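Local coordinates for succinate dehydrogenase subunit A (Mycolicibacterium smegmatis MC2 51, PDB 6LUM), which probably oxidises succinate to fumarate, using its bound FAD, as the flavoprotein subunit of the respiratory succinate dehydrogenase complex, at residues D[441-446]-D[492-497]; D[484-489]-D[513-518]; D[186-191]-D[498-503]. All coordinates share one frame; numbering follows the deposited sequence.

Contact 1: residues D[441-446]-D[492-497]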
ATOM      1  N   ASP D 441     -51.237  10.348  -1.014  1.00 35.64           N
ATOM      2  CA  ASP D 441     -52.610  10.420  -0.541  1.00 35.64           C
ATOM      3  C   ASP D 441     -52.724  10.237   0.961  1.00 35.64           C
ATOM      4  O   ASP D 441     -53.714  10.681   1.548  1.00 35.64           O
ATOM      5  CB  ASP D 441     -53.498   9.412  -1.284  1.00 35.64           C
ATOM      6  CG  ASP D 441     -53.319   7.971  -0.816  1.00 35.64           C
ATOM      7  OD1 ASP D 441     -52.494   7.688   0.067  1.00 35.64           O
ATOM      8  OD2 ASP D 441     -54.033   7.099  -1.351  1.00 35.64           O
ATOM      9  N   ILE D 442     -51.745   9.603   1.606  1.00 33.22           N
ATOM     10  CA  ILE D 442     -51.786   9.582   3.061  1.00 33.22           C
ATOM     11  C   ILE D 442     -51.321  10.914   3.622  1.00 33.22           C
ATOM     12  O   ILE D 442     -51.680  11.273   4.746  1.00 33.22           O
ATOM     13  CB  ILE D 442     -50.956   8.416   3.619  1.00 33.22           C
ATOM     14  CG1 ILE D 442     -51.387   8.092   5.041  1.00 33.22           C
ATOM     15  CG2 ILE D 442     -49.499   8.753   3.628  1.00 33.22           C
ATOM     16  CD1 ILE D 442     -50.640   6.936   5.625  1.00 33.22           C
ATOM     17  N   LEU D 443     -50.535  11.675   2.858  1.00 35.93           N
ATOM     18  CA  LEU D 443     -50.132  13.001   3.316  1.00 35.93           C
ATOM     19  C   LEU D 443     -51.235  14.026   3.080  1.00 35.93           C
ATOM     20  O   LEU D 443     -51.511  14.869   3.938  1.00 35.93           O
ATOM     21  CB  LEU D 443     -48.844  13.432   2.614  1.00 35.93           C
ATOM     22  CG  LEU D 443     -47.545  13.327   3.408  1.00 35.93           C
ATOM     23  CD1 LEU D 443     -46.371  13.757   2.559  1.00 35.93           C
ATOM     24  CD2 LEU D 443     -47.632  14.167   4.650  1.00 35.93           C
ATOM     25  N   SER D 444     -51.884  13.963   1.918  1.00 43.17           N
ATOM     26  CA  SER D 444     -52.638  15.086   1.367  1.00 43.17           C
ATOM     27  C   SER D 444     -54.125  14.975   1.692  1.00 43.17           C
ATOM     28  O   SER D 444     -54.941  14.636   0.836  1.00 43.17           O
ATOM     29  CB  SER D 444     -52.415  15.164  -0.140  1.00 43.17           C
ATOM     30  OG  SER D 444     -51.041  15.319  -0.451  1.00 43.17           O
ATOM     31  N   GLU D 445     -54.475  15.239   2.950  1.00 48.85           N
ATOM     32  CA  GLU D 445     -55.801  15.661   3.405  1.00 48.85           C
ATOM     33  C   GLU D 445     -55.746  15.682   4.923  1.00 48.85           C
ATOM     34  O   GLU D 445     -54.747  15.275   5.520  1.00 48.85           O
ATOM     35  CB  GLU D 445     -56.953  14.768   2.909  1.00 48.85           C
ATOM     36  CG  GLU D 445     -57.144  13.433   3.615  1.00 48.85           C
ATOM     37  CD  GLU D 445     -58.165  13.504   4.739  1.00 48.85           C
ATOM     38  OE1 GLU D 445     -58.206  12.582   5.580  1.00 48.85           O
ATOM     39  OE2 GLU D 445     -58.930  14.489   4.782  1.00 48.85           O
ATOM     40  N   HIS D 446     -56.823  16.164   5.541  1.00 47.57           N
ATOM     41  CA  HIS D 446     -56.858  16.346   6.996  1.00 47.57           C
ATOM     42  C   HIS D 446     -58.091  15.635   7.553  1.00 47.57           C
ATOM     43  O   HIS D 446     -59.178  16.215   7.619  1.00 47.57           O
ATOM     44  CB  HIS D 446     -56.852  17.823   7.360  1.00 47.57           C
ATOM     45  CG  HIS D 446     -56.789  18.077   8.833  1.00 47.57           C
ATOM     46  ND1 HIS D 446     -55.601  18.220   9.514  1.00 47.57           N
ATOM     47  CD2 HIS D 446     -57.771  18.204   9.757  1.00 47.57           C
ATOM     48  CE1 HIS D 446     -55.851  18.430  10.794  1.00 47.57           C
ATOM     49  NE2 HIS D 446     -57.160  18.424  10.968  1.00 47.57           N
ATOM     50  N   ILE D 492     -56.754   9.358   8.675  1.00 29.40           N
ATOM     51  CA  ILE D 492     -55.832   9.821   9.704  1.00 29.40           C
ATOM     52  C   ILE D 492     -55.193  11.118   9.246  1.00 29.40           C
ATOM     53  O   ILE D 492     -55.373  11.544   8.102  1.00 29.40           O
ATOM     54  CB  ILE D 492     -54.752   8.774  10.023  1.00 29.40           C
ATOM     55  CG1 ILE D 492     -54.137   8.246   8.733  1.00 29.40           C
ATOM     56  CG2 ILE D 492     -55.313   7.648  10.869  1.00 29.40           C
ATOM     57  CD1 ILE D 492     -52.859   7.521   8.941  1.00 29.40           C
ATOM     58  N   THR D 493     -54.428  11.744  10.131  1.00 36.26           N
ATOM     59  CA  THR D 493     -53.789  13.015   9.842  1.00 36.26           C
ATOM     60  C   THR D 493     -52.298  12.905  10.087  1.00 36.26           C
ATOM     61  O   THR D 493     -51.868  12.579  11.196  1.00 36.26           O
ATOM     62  CB  THR D 493     -54.365  14.135  10.708  1.00 36.26           C
ATOM     63  OG1 THR D 493     -54.192  13.803  12.089  1.00 36.26           O
ATOM     64  CG2 THR D 493     -55.828  14.323  10.427  1.00 36.26           C
ATOM     65  N   VAL D 494     -51.521  13.162   9.053  1.00 34.75           N
ATOM     66  CA  VAL D 494     -50.101  13.438   9.203  1.00 34.75           C
ATOM     67  C   VAL D 494     -49.942  14.944   9.320  1.00 34.75           C
ATOM     68  O   VAL D 494     -50.196  15.678   8.360  1.00 34.75           O
ATOM     69  CB  VAL D 494     -49.305  12.886   8.013  1.00 34.75           C
ATOM     70  CG1 VAL D 494     -47.839  13.093   8.233  1.00 34.75           C
ATOM     71  CG2 VAL D 494     -49.599  11.421   7.831  1.00 34.75           C
ATOM     72  N   HIS D 495     -49.539  15.409  10.496  1.00 38.99           N
ATOM     73  CA  HIS D 495     -49.507  16.836  10.773  1.00 38.99           C
ATOM     74  C   HIS D 495     -48.253  17.521  10.261  1.00 38.99           C
ATOM     75  O   HIS D 495     -48.172  18.749  10.334  1.00 38.99           O
ATOM     76  CB  HIS D 495     -49.622  17.086  12.272  1.00 38.99           C
ATOM     77  CG  HIS D 495     -51.030  17.228  12.752  1.00 38.99           C
ATOM     78  ND1 HIS D 495     -51.377  17.111  14.079  1.00 38.99           N
ATOM     79  CD2 HIS D 495     -52.180  17.478  12.084  1.00 38.99           C
ATOM     80  CE1 HIS D 495     -52.680  17.284  14.208  1.00 38.99           C
ATOM     81  NE2 HIS D 495     -53.191  17.507  13.012  1.00 38.99           N
ATOM     82  N   ASP D 496     -47.281  16.774   9.747  1.00 37.37           N
ATOM     83  CA  ASP D 496     -46.030  17.396   9.338  1.00 37.37           C
ATOM     84  C   ASP D 496     -46.144  18.035   7.960  1.00 37.37           C
ATOM     85  O   ASP D 496     -45.888  19.232   7.799  1.00 37.37           O
ATOM     86  CB  ASP D 496     -44.903  16.367   9.362  1.00 37.37           C
ATOM     87  CG  ASP D 496     -43.567  16.984   9.698  1.00 37.37           C
ATOM     88  OD1 ASP D 496     -43.472  18.226   9.698  1.00 37.37           O
ATOM     89  OD2 ASP D 496     -42.608  16.234   9.966  1.00 37.37           O
ATOM     90  N   LYS D 497     -46.489  17.243   6.948  1.00 35.53           N
ATOM     91  CA  LYS D 497     -46.649  17.717   5.576  1.00 35.53           C
ATOM     92  C   LYS D 497     -45.318  18.122   4.960  1.00 35.53           C
ATOM     93  O   LYS D 497     -45.254  18.433   3.768  1.00 35.53           O
ATOM     94  CB  LYS D 497     -47.630  18.890   5.506  1.00 35.53           C
ATOM     95  CG  LYS D 497     -49.016  18.529   5.029  1.00 35.53           C
ATOM     96  CD  LYS D 497     -49.719  17.678   6.051  1.00 35.53           C
ATOM     97  CE  LYS D 497     -51.181  17.519   5.726  1.00 35.53           C
ATOM     98  NZ  LYS D 497     -51.816  16.512   6.609  1.00 35.53           N
TER

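Contact 2: residues D[484-489]-D[513-518]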
ATOM      1  N   ALA D 484     -62.789  -2.505  13.217  1.00 26.39           N
ATOM      2  CA  ALA D 484     -63.115  -1.114  13.515  1.00 26.39           C
ATOM      3  C   ALA D 484     -61.901  -0.211  13.348  1.00 26.39           C
ATOM      4  O   ALA D 484     -61.992   0.864  12.749  1.00 26.39           O
ATOM      5  CB  ALA D 484     -63.673  -0.999  14.930  1.00 26.39           C
ATOM      6  N   LEU D 485     -60.751  -0.626  13.872  1.00 22.30           N
ATOM      7  CA  LEU D 485     -59.565   0.208  13.727  1.00 22.30           C
ATOM      8  C   LEU D 485     -59.101   0.270  12.281  1.00 22.30           C
ATOM      9  O   LEU D 485     -58.504   1.265  11.871  1.00 22.30           O
ATOM     10  CB  LEU D 485     -58.442  -0.297  14.621  1.00 22.30           C
ATOM     11  CG  LEU D 485     -58.811  -0.461  16.087  1.00 22.30           C
ATOM     12  CD1 LEU D 485     -57.781  -1.301  16.785  1.00 22.30           C
ATOM     13  CD2 LEU D 485     -58.941   0.876  16.757  1.00 22.30           C
ATOM     14  N   LYS D 486     -59.370  -0.763  11.489  1.00 25.45           N
ATOM     15  CA  LYS D 486     -58.984  -0.720  10.085  1.00 25.45           C
ATOM     16  C   LYS D 486     -59.857   0.238   9.300  1.00 25.45           C
ATOM     17  O   LYS D 486     -59.405   0.799   8.298  1.00 25.45           O
ATOM     18  CB  LYS D 486     -59.056  -2.113   9.469  1.00 25.45           C
ATOM     19  CG  LYS D 486     -57.884  -3.000   9.793  1.00 25.45           C
ATOM     20  CD  LYS D 486     -58.042  -4.362   9.169  1.00 25.45           C
ATOM     21  CE  LYS D 486     -56.699  -4.980   8.882  1.00 25.45           C
ATOM     22  NZ  LYS D 486     -56.813  -6.044   7.860  1.00 25.45           N
ATOM     23  N   GLU D 487     -61.112   0.418   9.708  1.00 30.84           N
ATOM     24  CA  GLU D 487     -61.925   1.424   9.028  1.00 30.84           C
ATOM     25  C   GLU D 487     -61.631   2.824   9.556  1.00 30.84           C
ATOM     26  O   GLU D 487     -61.829   3.812   8.840  1.00 30.84           O
ATOM     27  CB  GLU D 487     -63.415   1.098   9.134  1.00 30.84           C
ATOM     28  CG  GLU D 487     -63.999   1.092  10.519  1.00 30.84           C
ATOM     29  CD  GLU D 487     -64.456   2.461  10.967  1.00 30.84           C
ATOM     30  OE1 GLU D 487     -64.640   3.336  10.099  1.00 30.84           O
ATOM     31  OE2 GLU D 487     -64.635   2.660  12.186  1.00 30.84           O
ATOM     32  N   ARG D 488     -61.157   2.937  10.799  1.00 26.99           N
ATOM     33  CA  ARG D 488     -60.737   4.243  11.305  1.00 26.99           C
ATOM     34  C   ARG D 488     -59.431   4.693  10.672  1.00 26.99           C
ATOM     35  O   ARG D 488     -59.268   5.872  10.357  1.00 26.99           O
ATOM     36  CB  ARG D 488     -60.595   4.213  12.820  1.00 26.99           C
ATOM     37  CG  ARG D 488     -61.905   4.173  13.547  1.00 26.99           C
ATOM     38  CD  ARG D 488     -61.698   3.902  15.014  1.00 26.99           C
ATOM     39  NE  ARG D 488     -60.696   4.783  15.598  1.00 26.99           N
ATOM     40  CZ  ARG D 488     -60.404   4.821  16.892  1.00 26.99           C
ATOM     41  NH1 ARG D 488     -59.479   5.654  17.340  1.00 26.99           N
ATOM     42  NH2 ARG D 488     -61.035   4.024  17.738  1.00 26.99           N
ATOM     43  N   TYR D 489     -58.488   3.777  10.479  1.00 21.33           N
ATOM     44  CA  TYR D 489     -57.217   4.113   9.853  1.00 21.33           C
ATOM     45  C   TYR D 489     -57.402   4.741   8.485  1.00 21.33           C
ATOM     46  O   TYR D 489     -56.496   5.420   7.998  1.00 21.33           O
ATOM     47  CB  TYR D 489     -56.353   2.857   9.742  1.00 21.33           C
ATOM     48  CG  TYR D 489     -55.018   3.038   9.066  1.00 21.33           C
ATOM     49  CD1 TYR D 489     -53.910   3.443   9.779  1.00 21.33           C
ATOM     50  CD2 TYR D 489     -54.862   2.778   7.724  1.00 21.33           C
ATOM     51  CE1 TYR D 489     -52.694   3.599   9.171  1.00 21.33           C
ATOM     52  CE2 TYR D 489     -53.650   2.934   7.109  1.00 21.33           C
ATOM     53  CZ  TYR D 489     -52.570   3.341   7.839  1.00 21.33           C
ATOM     54  OH  TYR D 489     -51.358   3.496   7.225  1.00 21.33           O
ATOM     55  N   PHE D 513     -48.876  -1.672   8.624  1.00 16.70           N
ATOM     56  CA  PHE D 513     -48.320  -3.011   8.782  1.00 16.70           C
ATOM     57  C   PHE D 513     -48.767  -3.653  10.085  1.00 16.70           C
ATOM     58  O   PHE D 513     -49.069  -4.851  10.123  1.00 16.70           O
ATOM     59  CB  PHE D 513     -46.799  -2.952   8.742  1.00 16.70           C
ATOM     60  CG  PHE D 513     -46.244  -2.508   7.433  1.00 16.70           C
ATOM     61  CD1 PHE D 513     -46.609  -3.131   6.266  1.00 16.70           C
ATOM     62  CD2 PHE D 513     -45.340  -1.473   7.371  1.00 16.70           C
ATOM     63  CE1 PHE D 513     -46.087  -2.726   5.064  1.00 16.70           C
ATOM     64  CE2 PHE D 513     -44.820  -1.067   6.171  1.00 16.70           C
ATOM     65  CZ  PHE D 513     -45.195  -1.694   5.018  1.00 16.70           C
ATOM     66  N   LEU D 514     -48.771  -2.884  11.174  1.00 11.77           N
ATOM     67  CA  LEU D 514     -49.204  -3.438  12.451  1.00 11.77           C
ATOM     68  C   LEU D 514     -50.621  -3.973  12.362  1.00 11.77           C
ATOM     69  O   LEU D 514     -50.920  -5.042  12.900  1.00 11.77           O
ATOM     70  CB  LEU D 514     -49.110  -2.387  13.551  1.00 11.77           C
ATOM     71  CG  LEU D 514     -47.725  -2.039  14.073  1.00 11.77           C
ATOM     72  CD1 LEU D 514     -47.834  -1.194  15.309  1.00 11.77           C
ATOM     73  CD2 LEU D 514     -46.979  -3.299  14.361  1.00 11.77           C
ATOM     74  N   LEU D 515     -51.510  -3.254  11.679  1.00 13.77           N
ATOM     75  CA  LEU D 515     -52.892  -3.717  11.583  1.00 13.77           C
ATOM     76  C   LEU D 515     -53.000  -4.995  10.761  1.00 13.77           C
ATOM     77  O   LEU D 515     -53.718  -5.933  11.146  1.00 13.77           O
ATOM     78  CB  LEU D 515     -53.773  -2.626  10.989  1.00 13.77           C
ATOM     79  CG  LEU D 515     -54.105  -1.448  11.894  1.00 13.77           C
ATOM     80  CD1 LEU D 515     -54.583  -0.317  11.049  1.00 13.77           C
ATOM     81  CD2 LEU D 515     -55.153  -1.828  12.897  1.00 13.77           C
ATOM     82  N   GLU D 516     -52.285  -5.060   9.632  1.00 20.22           N
ATOM     83  CA  GLU D 516     -52.311  -6.288   8.834  1.00 20.22           C
ATOM     84  C   GLU D 516     -51.834  -7.490   9.635  1.00 20.22           C
ATOM     85  O   GLU D 516     -52.501  -8.535   9.674  1.00 20.22           O
ATOM     86  CB  GLU D 516     -51.458  -6.146   7.585  1.00 20.22           C
ATOM     87  CG  GLU D 516     -52.045  -5.280   6.529  1.00 20.22           C
ATOM     88  CD  GLU D 516     -51.221  -5.316   5.276  1.00 20.22           C
ATOM     89  OE1 GLU D 516     -50.145  -5.948   5.305  1.00 20.22           O
ATOM     90  OE2 GLU D 516     -51.644  -4.719   4.267  1.00 20.22           O
ATOM     91  N   LEU D 517     -50.666  -7.367  10.263  1.00 15.12           N
ATOM     92  CA  LEU D 517     -50.112  -8.491  11.005  1.00 15.12           C
ATOM     93  C   LEU D 517     -50.983  -8.868  12.189  1.00 15.12           C
ATOM     94  O   LEU D 517     -51.078 -10.049  12.535  1.00 15.12           O
ATOM     95  CB  LEU D 517     -48.701  -8.164  11.467  1.00 15.12           C
ATOM     96  CG  LEU D 517     -47.759  -7.831  10.323  1.00 15.12           C
ATOM     97  CD1 LEU D 517     -46.378  -7.564  10.845  1.00 15.12           C
ATOM     98  CD2 LEU D 517     -47.746  -8.963   9.337  1.00 15.12           C
ATOM     99  N   ALA D 518     -51.635  -7.894  12.815  1.00 14.49           N
ATOM    100  CA  ALA D 518     -52.533  -8.223  13.907  1.00 14.49           C
ATOM    101  C   ALA D 518     -53.681  -9.091  13.426  1.00 14.49           C
ATOM    102  O   ALA D 518     -54.042 -10.076  14.083  1.00 14.49           O
ATOM    103  CB  ALA D 518     -53.055  -6.947  14.547  1.00 14.49           C
TER

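Contact 3: residues D[186-191]-D[498-503]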
ATOM      1  N   LEU D 186     -35.410   8.600   4.318  1.00 11.87           N
ATOM      2  CA  LEU D 186     -35.969   9.449   5.362  1.00 11.87           C
ATOM      3  C   LEU D 186     -35.409  10.855   5.288  1.00 11.87           C
ATOM      4  O   LEU D 186     -36.127  11.824   5.528  1.00 11.87           O
ATOM      5  CB  LEU D 186     -35.689   8.856   6.739  1.00 11.87           C
ATOM      6  CG  LEU D 186     -36.033   9.732   7.940  1.00 11.87           C
ATOM      7  CD1 LEU D 186     -37.487   9.641   8.261  1.00 11.87           C
ATOM      8  CD2 LEU D 186     -35.209   9.357   9.133  1.00 11.87           C
ATOM      9  N   ALA D 187     -34.132  10.987   4.932  1.00 11.93           N
ATOM     10  CA  ALA D 187     -33.432  12.256   5.082  1.00 11.93           C
ATOM     11  C   ALA D 187     -33.855  13.289   4.054  1.00 11.93           C
ATOM     12  O   ALA D 187     -33.749  14.488   4.314  1.00 11.93           O
ATOM     13  CB  ALA D 187     -31.931  12.030   4.987  1.00 11.93           C
ATOM     14  N   THR D 188     -34.305  12.860   2.880  1.00 13.37           N
ATOM     15  CA  THR D 188     -34.658  13.776   1.811  1.00 13.37           C
ATOM     16  C   THR D 188     -36.092  13.663   1.343  1.00 13.37           C
ATOM     17  O   THR D 188     -36.568  14.579   0.672  1.00 13.37           O
ATOM     18  CB  THR D 188     -33.749  13.566   0.597  1.00 13.37           C
ATOM     19  OG1 THR D 188     -33.982  12.268   0.059  1.00 13.37           O
ATOM     20  CG2 THR D 188     -32.307  13.674   0.991  1.00 13.37           C
ATOM     21  N   GLY D 189     -36.792  12.589   1.671  1.00 15.21           N
ATOM     22  CA  GLY D 189     -38.143  12.409   1.200  1.00 15.21           C
ATOM     23  C   GLY D 189     -38.250  11.813  -0.178  1.00 15.21           C
ATOM     24  O   GLY D 189     -39.350  11.773  -0.735  1.00 15.21           O
ATOM     25  N   ASP D 190     -37.147  11.348  -0.743  1.00 15.60           N
ATOM     26  CA  ASP D 190     -37.124  10.820  -2.093  1.00 15.60           C
ATOM     27  C   ASP D 190     -37.474   9.345  -2.093  1.00 15.60           C
ATOM     28  O   ASP D 190     -37.227   8.632  -1.123  1.00 15.60           O
ATOM     29  CB  ASP D 190     -35.746  11.009  -2.721  1.00 15.60           C
ATOM     30  CG  ASP D 190     -35.464  12.446  -3.103  1.00 15.60           C
ATOM     31  OD1 ASP D 190     -36.353  13.303  -2.938  1.00 15.60           O
ATOM     32  OD2 ASP D 190     -34.345  12.722  -3.576  1.00 15.60           O
ATOM     33  N   ILE D 191     -38.043   8.896  -3.188  1.00 11.40           N
ATOM     34  CA  ILE D 191     -38.269   7.481  -3.435  1.00 11.40           C
ATOM     35  C   ILE D 191     -37.121   6.956  -4.273  1.00 11.40           C
ATOM     36  O   ILE D 191     -36.698   7.601  -5.235  1.00 11.40           O
ATOM     37  CB  ILE D 191     -39.614   7.254  -4.142  1.00 11.40           C
ATOM     38  CG1 ILE D 191     -40.693   8.132  -3.526  1.00 11.40           C
ATOM     39  CG2 ILE D 191     -40.015   5.814  -4.058  1.00 11.40           C
ATOM     40  CD1 ILE D 191     -41.070   7.736  -2.145  1.00 11.40           C
ATOM     41  N   GLY D 498     -44.249  18.099   5.744  1.00 31.33           N
ATOM     42  CA  GLY D 498     -42.934  18.438   5.254  1.00 31.33           C
ATOM     43  C   GLY D 498     -42.348  17.327   4.411  1.00 31.33           C
ATOM     44  O   GLY D 498     -43.019  16.372   4.023  1.00 31.33           O
ATOM     45  N   LYS D 499     -41.059  17.461   4.125  1.00 28.48           N
ATOM     46  CA  LYS D 499     -40.390  16.468   3.299  1.00 28.48           C
ATOM     47  C   LYS D 499     -39.020  16.051   3.798  1.00 28.48           C
ATOM     48  O   LYS D 499     -38.518  15.025   3.335  1.00 28.48           O
ATOM     49  CB  LYS D 499     -40.255  16.987   1.863  1.00 28.48           C
ATOM     50  CG  LYS D 499     -40.088  15.901   0.823  1.00 28.48           C
ATOM     51  CD  LYS D 499     -40.610  16.334  -0.524  1.00 28.48           C
ATOM     52  CE  LYS D 499     -42.082  16.657  -0.448  1.00 28.48           C
ATOM     53  NZ  LYS D 499     -42.823  15.584   0.254  1.00 28.48           N
ATOM     54  N   ARG D 500     -38.404  16.768   4.732  1.00 23.87           N
ATOM     55  CA  ARG D 500     -37.000  16.512   5.022  1.00 23.87           C
ATOM     56  C   ARG D 500     -36.821  15.318   5.948  1.00 23.87           C
ATOM     57  O   ARG D 500     -36.217  14.321   5.560  1.00 23.87           O
ATOM     58  CB  ARG D 500     -36.347  17.761   5.600  1.00 23.87           C
ATOM     59  CG  ARG D 500     -35.973  18.785   4.540  1.00 23.87           C
ATOM     60  CD  ARG D 500     -34.926  18.252   3.589  1.00 23.87           C
ATOM     61  NE  ARG D 500     -33.761  17.752   4.304  1.00 23.87           N
ATOM     62  CZ  ARG D 500     -32.604  17.453   3.729  1.00 23.87           C
ATOM     63  NH1 ARG D 500     -32.451  17.608   2.422  1.00 23.87           N
ATOM     64  NH2 ARG D 500     -31.596  17.002   4.460  1.00 23.87           N
ATOM     65  N   TYR D 501     -37.331  15.389   7.174  1.00 17.45           N
ATOM     66  CA  TYR D 501     -37.265  14.267   8.117  1.00 17.45           C
ATOM     67  C   TYR D 501     -38.678  14.068   8.633  1.00 17.45           C
ATOM     68  O   TYR D 501     -39.052  14.636   9.657  1.00 17.45           O
ATOM     69  CB  TYR D 501     -36.301  14.527   9.260  1.00 17.45           C
ATOM     70  CG  TYR D 501     -34.864  14.200   8.973  1.00 17.45           C
ATOM     71  CD1 TYR D 501     -34.050  15.104   8.330  1.00 17.45           C
ATOM     72  CD2 TYR D 501     -34.320  12.996   9.365  1.00 17.45           C
ATOM     73  CE1 TYR D 501     -32.746  14.815   8.071  1.00 17.45           C
ATOM     74  CE2 TYR D 501     -33.015  12.697   9.107  1.00 17.45           C
ATOM     75  CZ  TYR D 501     -32.232  13.611   8.462  1.00 17.45           C
ATOM     76  OH  TYR D 501     -30.916  13.319   8.203  1.00 17.45           O
ATOM     77  N   ASN D 502     -39.464  13.270   7.935  1.00 23.47           N
ATOM     78  CA  ASN D 502     -40.886  13.159   8.227  1.00 23.47           C
ATOM     79  C   ASN D 502     -41.127  11.843   8.950  1.00 23.47           C
ATOM     80  O   ASN D 502     -41.365  10.811   8.334  1.00 23.47           O
ATOM     81  CB  ASN D 502     -41.694  13.261   6.947  1.00 23.47           C
ATOM     82  CG  ASN D 502     -43.075  13.772   7.187  1.00 23.47           C
ATOM     83  OD1 ASN D 502     -43.542  13.806   8.313  1.00 23.47           O
ATOM     84  ND2 ASN D 502     -43.745  14.176   6.126  1.00 23.47           N
ATOM     85  N   SER D 503     -41.073  11.888  10.278  1.00 24.42           N
ATOM     86  CA  SER D 503     -41.272  10.683  11.070  1.00 24.42           C
ATOM     87  C   SER D 503     -42.742  10.374  11.296  1.00 24.42           C
ATOM     88  O   SER D 503     -43.094   9.215  11.516  1.00 24.42           O
ATOM     89  CB  SER D 503     -40.569  10.821  12.413  1.00 24.42           C
ATOM     90  OG  SER D 503     -39.174  10.963  12.247  1.00 24.42           O
TER

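Contact 1: residues D[441-446]-D[492-497]
Lys497 bends at its second torsion (chi2 68°) and is extended beyond it, which carries NZ back to the last carbonyls of helix 433-443 and the turn that follows; His446, with CG trans to its own N (chi1 -176°), lays its ring against Thr493. From Lys497, NZ gives weak hydrogen bonds to Leu443 O at 3.2 Å and to Glu445 O at 3.4 Å. It also bonds Val494 O of its own segment, at a modelled length too short to be trusted. Between Leu443 and Glu445, Ser444 is the centre of an inverse gamma turn.

Thr493 CG2 stands over the face of the His446 ring, 4.1 Å from its centroid and 10° off the normal, a CH-pi contact. The other imidazole is met rim to rim, His446 CE1 lying 3.6 Å from His495 NE2. On the inner side, Leu443 CD2 packs on Val494 CG1 at 3.7 Å and Ile442 CD1 on Ile492 CD1 at 4.0 Å, and Leu505 and Ala508 of helix 503-527 continue this apolar layer.

The weak bonds from Lys497 NZ to Leu443 O, at the helix end, and Glu445 O, in the turn beyond it, would probably offset some of the negative end of the helix dipole. His446 ND1 and His495 NE2 are 4.3 Å apart, but at this exposed edge protonating both would probably be only modestly disfavoured.

Contact 2: residues D[484-489]-D[513-518]
Leu515 reaches from helix 503-527 between Leu485 and Tyr489, two residues one turn apart near the end of helix 472-488. Its two methyls divide the work: CD2 of Leu515 meets CB of Leu485 at 4.0 Å, and CD1 of Leu515 meets CB of Tyr489 at 3.9 Å. CD1 also reaches the start of the phenol ring. The Tyr489 ring is put there by a trans first torsion (chi1 178°), which turns it so that Leu515 crosses it obliquely. The third neighbour is the aliphatic part of Lys486, whose CE passes 3.9 Å from Leu515 O.

These contacts join two helical segments that run nearly antiparallel, their N-to-C directions 155° apart, with axes 10.7 Å apart at closest approach. That separation is bridged chiefly by Leu515, and Lys486 and Leu515 have the nearest CA atoms, at 7.0 Å. Both helices belong to the fumarate reductase flavoprotein C-terminal region, where helix 451-465 packs beside the pair, its Ala457 and Leu458 meeting Leu485.

Polar ends are held beyond the apolar centre. Tyr489 OH is hydrogen-bonded to Ala508 O, which fixes the far end of the ring. Lys486 NZ forms a salt bridge with Glu519 and a hydrogen bond to Leu561 O, while Glu516, its side chain about 12 Å from the FAD, pairs through OE2 with Arg229. Although Lys486 NZ and Glu516 OE2 carry opposite charges, they stay 6.4 Å apart. Each of these buried charges has its own counter-ion outside the two segments, which probably keeps both ionised and leaves the direct interface to dispersion contacts.

Contact 3: residues D[186-191]-D[498-503]
A beta-hairpin turn meets the entry to a helix: residues 186-190 link the antiparallel strands 175-185 and 191-195 of the FAD binding domain, and 498-503 lead into helix 503-527, with Asn502 at its N-cap position. The central piece is the Tyr501 ring. Ala187 CA lies over its face, 4.0 Å from the ring centroid and 17° off the normal, in a CH-pi contact. Ala187 CB reaches to 3.6 Å from Tyr501 OH, while Leu186 CD2 approaches obliquely to 3.8 Å from Tyr501 CD2, the two side chains crossing at about a right angle.

Replacing Tyr501 with an alanine would probably leave Ala187 and Leu186 without the ring they pack on and open a gap between turn and helix entry.

Arg500 folds back through bends at chi2 (-64°) and chi3, setting its guanidinium under Ala187 O. That oxygen is modelled over the flat face, 3.2 Å from Arg500 CZ, with angles to NE and NH2 too poor for a hydrogen bond; any attraction is probably electrostatic, and the carbonyl placement here is doubtful.

Subunit B closes the outer side. Its Glu36 accepts a hydrogen bond from Lys499 N, and its Glu126 takes a weak one from Tyr501 OH and lies in a long, weak ion pair with Arg500. Hairpin and helix entry therefore meet at the subunit interface.

Gly189 has a phi of 84°, at which a CB would be jammed against the preceding carbonyl O and would probably also crowd Lys499 O; its bare CA instead makes a C-H...O contact with Lys499 O at 3.4 Å.

Along the chain the segments run 186-191, 441-446, 484-489, 492-497, 498-503 and 513-518, so contact 1 nests inside contact 3 and contact 2 crosses both. Centres of contacts 1 and 2 lie about 17 Å apart, those of 1 and 3 about 14 Å, those of 2 and 3 about 24 Å. Contact 1 is the bridge: Ile442 CD1 touches Tyr489 OH at 3.9 Å, and Leu443 CD2 lies 4.2 Å from Asn502 ND2. The loop after helix 472-488 supplies one side of contacts 1 and 3, then enters helix 503-527 of contact 2. Contact 2 packs C-terminal helices together, contact 1 joins helix 433-443 to the loop, and contact 3 reaches the FAD binding domain at the subunit B interface.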